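Local coordinates for hypothetical protein RPA3614 (Rhodopseudomonas palustris, PDB 2HHG), which is of unknown function but has a rhodanese-like domain and may act as a thiosulfate-cyanide sulfurtransferase, at residues A12-A17 and S99-K104; V43-P48 and F89-A94. All coordinates share one frame; numbering follows the deposited sequence.

Contact 1: A12-A17 and S99-K104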
ATOM      1  N   ALA A  12      -4.301  17.385   3.459  1.00 11.50           N
ATOM      2  CA  ALA A  12      -4.122  17.216   4.901  1.00 11.53           C
ATOM      3  C   ALA A  12      -3.873  15.758   5.270  1.00 11.31           C
ATOM      4  O   ALA A  12      -2.983  15.455   6.062  1.00 11.36           O
ATOM      5  CB  ALA A  12      -5.326  17.752   5.659  1.00 12.15           C
HETATM    6  N   MSE A  13      -4.661  14.861   4.691  1.00 10.68           N
HETATM    7  CA  MSE A  13      -4.534  13.435   4.989  1.00 10.30           C
HETATM    8  C   MSE A  13      -3.188  12.871   4.567  1.00 10.19           C
HETATM    9  O   MSE A  13      -2.588  12.078   5.297  1.00 10.35           O
HETATM   10  CB  MSE A  13      -5.641  12.633   4.321  1.00 10.75           C
HETATM   11  CG  MSE A  13      -7.029  12.992   4.787  1.00 12.26           C
HETATM   12 SE   MSE A  13      -8.288  12.066   3.671  1.00 21.50          SE
HETATM   13  CE  MSE A  13      -9.817  13.189   4.026  1.00 20.25           C
ATOM     14  N   LEU A  14      -2.728  13.276   3.387  1.00  9.82           N
ATOM     15  CA  LEU A  14      -1.464  12.799   2.842  1.00 10.36           C
ATOM     16  C   LEU A  14      -0.266  13.339   3.616  1.00 11.59           C
ATOM     17  O   LEU A  14       0.706  12.610   3.839  1.00 11.68           O
ATOM     18  CB  LEU A  14      -1.360  13.126   1.353  1.00 10.41           C
ATOM     19  CG  LEU A  14      -2.262  12.281   0.447  1.00  9.94           C
ATOM     20  CD1 LEU A  14      -2.372  12.905  -0.931  1.00 10.80           C
ATOM     21  CD2 LEU A  14      -1.771  10.835   0.353  1.00 10.46           C
ATOM     22  N   ASP A  15      -0.341  14.602   4.036  1.00 12.45           N
ATOM     23  CA  ASP A  15       0.711  15.199   4.854  0.50 13.15           C
ATOM     24  C   ASP A  15       0.875  14.414   6.150  1.00 13.13           C
ATOM     25  O   ASP A  15       1.996  14.045   6.527  1.00 13.78           O
ATOM     26  CB  ASP A  15       0.398  16.665   5.170  0.50 13.68           C
ATOM     27  CG  ASP A  15       1.379  17.266   6.164  0.50 14.78           C
ATOM     28  OD1 ASP A  15       2.596  17.239   5.890  0.50 15.96           O
ATOM     29  OD2 ASP A  15       0.932  17.752   7.223  0.50 16.77           O
ATOM     30  N   GLU A  16      -0.245  14.152   6.822  1.00 12.91           N
ATOM     31  CA  GLU A  16      -0.251  13.388   8.068  1.00 12.85           C
ATOM     32  C   GLU A  16       0.326  11.989   7.875  1.00 12.16           C
ATOM     33  O   GLU A  16       1.094  11.506   8.711  1.00 12.49           O
ATOM     34  CB  GLU A  16      -1.671  13.267   8.623  1.00 13.46           C
ATOM     35  CG  GLU A  16      -2.241  14.540   9.227  1.00 15.78           C
ATOM     36  CD  GLU A  16      -3.717  14.417   9.585  1.00 17.93           C
ATOM     37  OE1 GLU A  16      -4.239  13.283   9.652  1.00 19.12           O
ATOM     38  OE2 GLU A  16      -4.362  15.462   9.795  1.00 20.80           O
ATOM     39  N   ALA A  17      -0.056  11.341   6.776  1.00 11.24           N
ATOM     40  CA  ALA A  17       0.424  10.000   6.478  1.00 11.05           C
ATOM     41  C   ALA A  17       1.914  10.004   6.150  1.00 11.43           C
ATOM     42  O   ALA A  17       2.693   9.274   6.775  1.00 10.77           O
ATOM     43  CB  ALA A  17      -0.378   9.393   5.340  1.00 10.70           C
ATOM     44  N   SER A  99      -1.792   4.489  -1.186  1.00  8.04           N
ATOM     45  CA  SER A  99      -0.937   3.617  -0.384  1.00  8.26           C
ATOM     46  C   SER A  99      -0.317   4.318   0.817  1.00  7.66           C
ATOM     47  O   SER A  99      -0.042   3.672   1.827  1.00  7.26           O
ATOM     48  CB  SER A  99       0.127   2.932  -1.237  1.00  9.16           C
ATOM     49  OG  SER A  99       0.903   3.874  -1.939  1.00 10.97           O
ATOM     50  N   ALA A 100      -0.096   5.630   0.722  1.00  7.52           N
ATOM     51  CA  ALA A 100       0.336   6.391   1.897  1.00  7.74           C
ATOM     52  C   ALA A 100      -0.768   6.363   2.951  1.00  7.26           C
ATOM     53  O   ALA A 100      -0.512   6.125   4.135  1.00  7.56           O
ATOM     54  CB  ALA A 100       0.692   7.819   1.528  1.00  8.53           C
ATOM     55  N   LEU A 101      -2.007   6.598   2.523  1.00  7.30           N
ATOM     56  CA  LEU A 101      -3.131   6.554   3.456  1.00  7.45           C
ATOM     57  C   LEU A 101      -3.308   5.159   4.038  1.00  7.43           C
ATOM     58  O   LEU A 101      -3.547   5.011   5.229  1.00  7.16           O
ATOM     59  CB  LEU A 101      -4.430   7.026   2.798  1.00  7.83           C
ATOM     60  CG  LEU A 101      -4.440   8.437   2.211  1.00  7.82           C
ATOM     61  CD1 LEU A 101      -5.855   8.787   1.802  1.00  9.84           C
ATOM     62  CD2 LEU A 101      -3.882   9.478   3.186  1.00  9.34           C
ATOM     63  N   ALA A 102      -3.162   4.135   3.201  1.00  7.39           N
ATOM     64  CA  ALA A 102      -3.324   2.748   3.644  1.00  7.69           C
ATOM     65  C   ALA A 102      -2.261   2.352   4.662  1.00  7.73           C
ATOM     66  O   ALA A 102      -2.567   1.737   5.679  1.00  7.60           O
ATOM     67  CB  ALA A 102      -3.294   1.800   2.465  1.00  7.81           C
ATOM     68  N   ALA A 103      -1.004   2.704   4.389  1.00  7.62           N
ATOM     69  CA  ALA A 103       0.085   2.427   5.325  1.00  7.87           C
ATOM     70  C   ALA A 103      -0.154   3.121   6.662  1.00  7.51           C
ATOM     71  O   ALA A 103       0.044   2.524   7.719  1.00  7.39           O
ATOM     72  CB  ALA A 103       1.421   2.845   4.730  1.00  7.84           C
ATOM     73  N   LYS A 104      -0.606   4.368   6.611  1.00  7.55           N
ATOM     74  CA  LYS A 104      -0.912   5.103   7.830  1.00  7.75           C
ATOM     75  C   LYS A 104      -2.060   4.447   8.611  1.00  7.30           C
ATOM     76  O   LYS A 104      -1.974   4.301   9.831  1.00  7.64           O
ATOM     77  CB  LYS A 104      -1.217   6.561   7.498  1.00  7.69           C
ATOM     78  CG  LYS A 104      -1.560   7.443   8.701  1.00  8.91           C
ATOM     79  CD  LYS A 104      -0.437   7.507   9.732  1.00 10.61           C
ATOM     80  CE  LYS A 104      -0.627   8.672  10.694  1.00 11.91           C
ATOM     81  NZ  LYS A 104      -1.938   8.675  11.388  1.00 12.93           N
TER
HETATM   82  O   HOH W   1      -3.708  10.209   9.622  1.00 18.02           O
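Leu101 and Ala17 carry the apolar part of this helix-to-helix contact: Leu101 meets Met13 and Leu14, while Ala17 meets Ala100 and Lys104. The axes of 12-17 and 99-104 pass 8.9 Å apart at 56°, so only one short patch meets. Here the N-terminal helix 10-18 packs on helix 97-109 of the rhodanese-like domain. Leu101 sends one methyl across: its CD2 lies 3.8 Å from CB of Met13, a selenomethionine, and also touches CD2 of Leu14. The two leucine side chains cross at about a right angle. Leu101 CG stands anti to its carbonyl carbon (chi1 -58°), which swings the branch to the other helix. The Met13 chain then turns off from helix 97-109, and its CB does the touching. Ala17 CB points toward the partner helix, 3.7 Å from Lys104 CB and 3.5 Å from Ala100 O. The Lys104 methylenes run on past Ala17, and CE comes 3.9 Å from Glu16 O.

The polar link starts at the end of that chain. Lys104 NZ donates to a water at 2.9 Å, and that water donates to Glu16 OE1 at 3.1 Å. Each charged group has a direct salt bridge elsewhere, Lys104 with Asp108 and Glu16 with Arg8.

No direct hydrogen bond joins the two segments. The chemistry implies that they are held mainly by packing of methyl and methylene groups, with a single water-mediated link between Lys104 and Glu16.

Contact 2: V43-P48 and F89-A94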
ATOM      1  N   VAL A  43       1.820  -5.535  -0.544  1.00  7.97           N
ATOM      2  CA  VAL A  43       0.361  -5.513  -0.590  1.00  7.63           C
ATOM      3  C   VAL A  43      -0.119  -4.534  -1.656  1.00  7.32           C
ATOM      4  O   VAL A  43       0.129  -3.336  -1.562  1.00  7.39           O
ATOM      5  CB  VAL A  43      -0.248  -5.124   0.780  1.00  7.71           C
ATOM      6  CG1 VAL A  43      -1.768  -5.131   0.712  1.00  8.27           C
ATOM      7  CG2 VAL A  43       0.251  -6.068   1.880  1.00  8.95           C
ATOM      8  N   ASP A  44      -0.793  -5.066  -2.672  1.00  6.95           N
ATOM      9  CA  ASP A  44      -1.379  -4.279  -3.751  1.00  7.07           C
ATOM     10  C   ASP A  44      -2.786  -3.873  -3.342  1.00  6.90           C
ATOM     11  O   ASP A  44      -3.644  -4.727  -3.172  1.00  6.73           O
ATOM     12  CB  ASP A  44      -1.436  -5.170  -4.993  1.00  7.27           C
ATOM     13  CG  ASP A  44      -1.816  -4.430  -6.269  1.00  7.64           C
ATOM     14  OD1 ASP A  44      -2.415  -3.339  -6.225  1.00  7.68           O
ATOM     15  OD2 ASP A  44      -1.511  -4.998  -7.344  1.00  8.74           O
ATOM     16  N   ILE A  45      -3.020  -2.575  -3.193  1.00  6.72           N
ATOM     17  CA  ILE A  45      -4.316  -2.098  -2.715  1.00  6.87           C
ATOM     18  C   ILE A  45      -5.219  -1.555  -3.827  1.00  6.55           C
ATOM     19  O   ILE A  45      -6.288  -0.999  -3.546  1.00  7.14           O
ATOM     20  CB  ILE A  45      -4.162  -1.065  -1.585  1.00  7.02           C
ATOM     21  CG1 ILE A  45      -3.572   0.247  -2.121  1.00  7.83           C
ATOM     22  CG2 ILE A  45      -3.349  -1.661  -0.438  1.00  7.94           C
ATOM     23  CD1 ILE A  45      -3.473   1.350  -1.097  1.00  9.00           C
ATOM     24  N   ARG A  46      -4.806  -1.744  -5.079  1.00  6.81           N
ATOM     25  CA  ARG A  46      -5.562  -1.242  -6.227  1.00  7.10           C
ATOM     26  C   ARG A  46      -6.872  -1.981  -6.468  1.00  7.42           C
ATOM     27  O   ARG A  46      -7.062  -3.115  -6.039  1.00  7.32           O
ATOM     28  CB  ARG A  46      -4.708  -1.309  -7.492  1.00  7.52           C
ATOM     29  CG  ARG A  46      -3.527  -0.347  -7.473  1.00  7.93           C
ATOM     30  CD  ARG A  46      -2.657  -0.518  -8.691  1.00  9.07           C
ATOM     31  NE  ARG A  46      -2.081  -1.855  -8.715  1.00  8.63           N
ATOM     32  CZ  ARG A  46      -1.584  -2.448  -9.793  1.00  8.85           C
ATOM     33  NH1 ARG A  46      -1.565  -1.818 -10.960  1.00 10.25           N
ATOM     34  NH2 ARG A  46      -1.091  -3.671  -9.691  1.00  8.96           N
ATOM     35  N   ASP A  47      -7.773  -1.307  -7.171  1.00  7.88           N
ATOM     36  CA  ASP A  47      -8.975  -1.935  -7.680  1.00  8.32           C
ATOM     37  C   ASP A  47      -8.550  -3.030  -8.677  1.00  8.17           C
ATOM     38  O   ASP A  47      -7.575  -2.851  -9.421  1.00  8.23           O
ATOM     39  CB  ASP A  47      -9.834  -0.859  -8.351  1.00  9.24           C
ATOM     40  CG  ASP A  47     -11.146  -1.391  -8.886  1.00 10.82           C
ATOM     41  OD1 ASP A  47     -11.148  -2.054  -9.941  1.00  9.20           O
ATOM     42  OD2 ASP A  47     -12.196  -1.128  -8.263  1.00 12.80           O
ATOM     43  N   PRO A  48      -9.260  -4.173  -8.697  1.00  8.48           N
ATOM     44  CA  PRO A  48      -8.881  -5.267  -9.602  1.00  9.06           C
ATOM     45  C   PRO A  48      -8.849  -4.870 -11.082  1.00  8.95           C
ATOM     46  O   PRO A  48      -8.124  -5.484 -11.870  1.00  9.76           O
ATOM     47  CB  PRO A  48      -9.972  -6.320  -9.351  1.00  9.25           C
ATOM     48  CG  PRO A  48     -11.114  -5.556  -8.764  1.00  9.51           C
ATOM     49  CD  PRO A  48     -10.457  -4.526  -7.912  1.00  9.05           C
ATOM     50  N   PHE A  89       5.287  -4.790   6.025  1.00  9.68           N
ATOM     51  CA  PHE A  89       4.217  -4.681   5.035  1.00  8.50           C
ATOM     52  C   PHE A  89       4.422  -3.446   4.189  1.00  8.36           C
ATOM     53  O   PHE A  89       4.423  -2.325   4.702  1.00  9.01           O
ATOM     54  CB  PHE A  89       2.848  -4.682   5.716  1.00  8.28           C
ATOM     55  CG  PHE A  89       2.516  -5.995   6.339  1.00  8.97           C
ATOM     56  CD1 PHE A  89       1.773  -6.939   5.647  1.00  9.38           C
ATOM     57  CD2 PHE A  89       3.001  -6.322   7.603  1.00  9.60           C
ATOM     58  CE1 PHE A  89       1.498  -8.176   6.211  1.00 10.06           C
ATOM     59  CE2 PHE A  89       2.727  -7.555   8.178  1.00 10.26           C
ATOM     60  CZ  PHE A  89       1.974  -8.486   7.473  1.00 10.27           C
ATOM     61  N   VAL A  90       4.635  -3.670   2.897  1.00  7.83           N
ATOM     62  CA  VAL A  90       4.894  -2.613   1.940  1.00  7.72           C
ATOM     63  C   VAL A  90       3.672  -2.482   1.037  1.00  7.45           C
ATOM     64  O   VAL A  90       3.394  -3.371   0.232  1.00  8.01           O
ATOM     65  CB  VAL A  90       6.155  -2.930   1.109  1.00  7.91           C
ATOM     66  CG1 VAL A  90       6.388  -1.860   0.045  1.00  9.32           C
ATOM     67  CG2 VAL A  90       7.365  -3.091   2.011  1.00  9.14           C
ATOM     68  N   PHE A  91       2.950  -1.370   1.166  1.00  7.38           N
ATOM     69  CA  PHE A  91       1.713  -1.158   0.417  1.00  7.11           C
ATOM     70  C   PHE A  91       1.998  -0.410  -0.863  1.00  7.18           C
ATOM     71  O   PHE A  91       2.860   0.463  -0.891  1.00  7.79           O
ATOM     72  CB  PHE A  91       0.712  -0.368   1.269  1.00  7.69           C
ATOM     73  CG  PHE A  91       0.287  -1.088   2.515  1.00  7.23           C
ATOM     74  CD1 PHE A  91      -0.807  -1.946   2.497  1.00  7.80           C
ATOM     75  CD2 PHE A  91       0.996  -0.931   3.708  1.00  8.25           C
ATOM     76  CE1 PHE A  91      -1.191  -2.631   3.643  1.00  8.21           C
ATOM     77  CE2 PHE A  91       0.616  -1.611   4.855  1.00  8.06           C
ATOM     78  CZ  PHE A  91      -0.482  -2.461   4.823  1.00  8.50           C
ATOM     79  N   TYR A  92       1.281  -0.745  -1.928  1.00  7.04           N
ATOM     80  CA  TYR A  92       1.395   0.045  -3.152  1.00  7.33           C
ATOM     81  C   TYR A  92       0.074   0.204  -3.878  1.00  7.62           C
ATOM     82  O   TYR A  92      -0.808  -0.646  -3.800  1.00  7.74           O
ATOM     83  CB  TYR A  92       2.484  -0.487  -4.093  1.00  7.60           C
ATOM     84  CG  TYR A  92       2.114  -1.703  -4.908  1.00  8.02           C
ATOM     85  CD1 TYR A  92       1.691  -1.576  -6.228  1.00  7.87           C
ATOM     86  CD2 TYR A  92       2.231  -2.981  -4.374  1.00  8.38           C
ATOM     87  CE1 TYR A  92       1.363  -2.698  -6.990  1.00  8.08           C
ATOM     88  CE2 TYR A  92       1.913  -4.108  -5.132  1.00  8.05           C
ATOM     89  CZ  TYR A  92       1.493  -3.955  -6.438  1.00  8.03           C
ATOM     90  OH  TYR A  92       1.191  -5.069  -7.193  1.00  8.61           O
ATOM     91  N   CYS A  93      -0.039   1.324  -4.577  1.00  7.65           N
ATOM     92  CA  CYS A  93      -1.207   1.622  -5.388  1.00  8.53           C
ATOM     93  C   CYS A  93      -0.697   2.077  -6.756  1.00  8.60           C
ATOM     94  O   CYS A  93       0.441   1.766  -7.116  1.00  9.53           O
ATOM     95  CB  CYS A  93      -2.083   2.685  -4.711  1.00  8.70           C
ATOM     96  SG  CYS A  93      -1.244   4.270  -4.378  1.00  9.76           S
ATOM     97  N   ALA A  94      -1.510   2.798  -7.525  1.00  8.96           N
ATOM     98  CA  ALA A  94      -1.081   3.235  -8.858  1.00  9.93           C
ATOM     99  C   ALA A  94      -0.060   4.374  -8.852  1.00 10.56           C
ATOM    100  O   ALA A  94       0.862   4.384  -9.677  1.00 10.80           O
ATOM    101  CB  ALA A  94      -2.289   3.604  -9.722  1.00 10.76           C
TER
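Val43 and Asp44 pair in parallel with Phe91 and Tyr92, through Val43 N to Val90 O (2.8 Å), Tyr92 N to Val43 O (2.9 Å) and Ile45 N to Tyr92 O (3.0 Å). Strands 40-44 and 88-92 are neighbours inside the parallel sheet of the rhodanese fold. The loop after Tyr92 begins with Cys93, which fits the family's active-site loop.

On one face of the sheet Val43 lies beside Phe91 and points the same way, its CB 3.7 Å from ring atom CD1. Ile45 CG2 meets the edge of that ring. Helix 97-109 packs on this face. Further along, Ile45 CG1 touches Cys93 CB.

On the other face Asp44 and Tyr92 meet. The Asp44 CA lies over the tyrosine ring, 4.0 Å from its centroid, in a CH-pi contact. Tyr92 OH is hydrogen-bonded to Ile57 N and Ser60 OG.

Arg46 forms a two-pronged salt bridge with Asp44, NE bonding OD1 and NH2 bonding OD2. Both acceptors lie close to the guanidinium plane and are met on their syn sides. Asp44 holds its carboxylate on the side of its own carbonyl carbon, chi1 -171°, and OD1 takes the N-H of Arg46 in an Asx turn. With an alanine in place of Asp44, the buried guanidinium is likely to be left without its carboxylate mate and the turn without its side-chain acceptor. Arg46 keeps other partners, Gly55 O and the ring of Phe121. OD1 accepts twice, from Arg46 N at 3.1 Å on its anti side and from NE at 2.9 Å.

Contact 2 lies in the sheet and contact 1 outside it, their centres about 14 Å apart. Helix 97-109 joins them. It is the next element after strand 88-92, reached through the loop that starts at Cys93. One face of its segment 99-104 meets helix 10-18 and another meets the sheet. Ile45 CD1 packs on Ala102 CB at 3.6 Å, and Ser99 N lies 3.2 Å from Cys93 SG. The intervening loop probably forms the active-site pocket. A bound phosphate, likely from the crystallisation liquor, sits about 3 Å from the Ala94 side chain and may mark it. The sodium ion, bound by Asn18 and Ile21, lies about 8 Å from the Ala17 side chain and about 13 Å from that of Phe91.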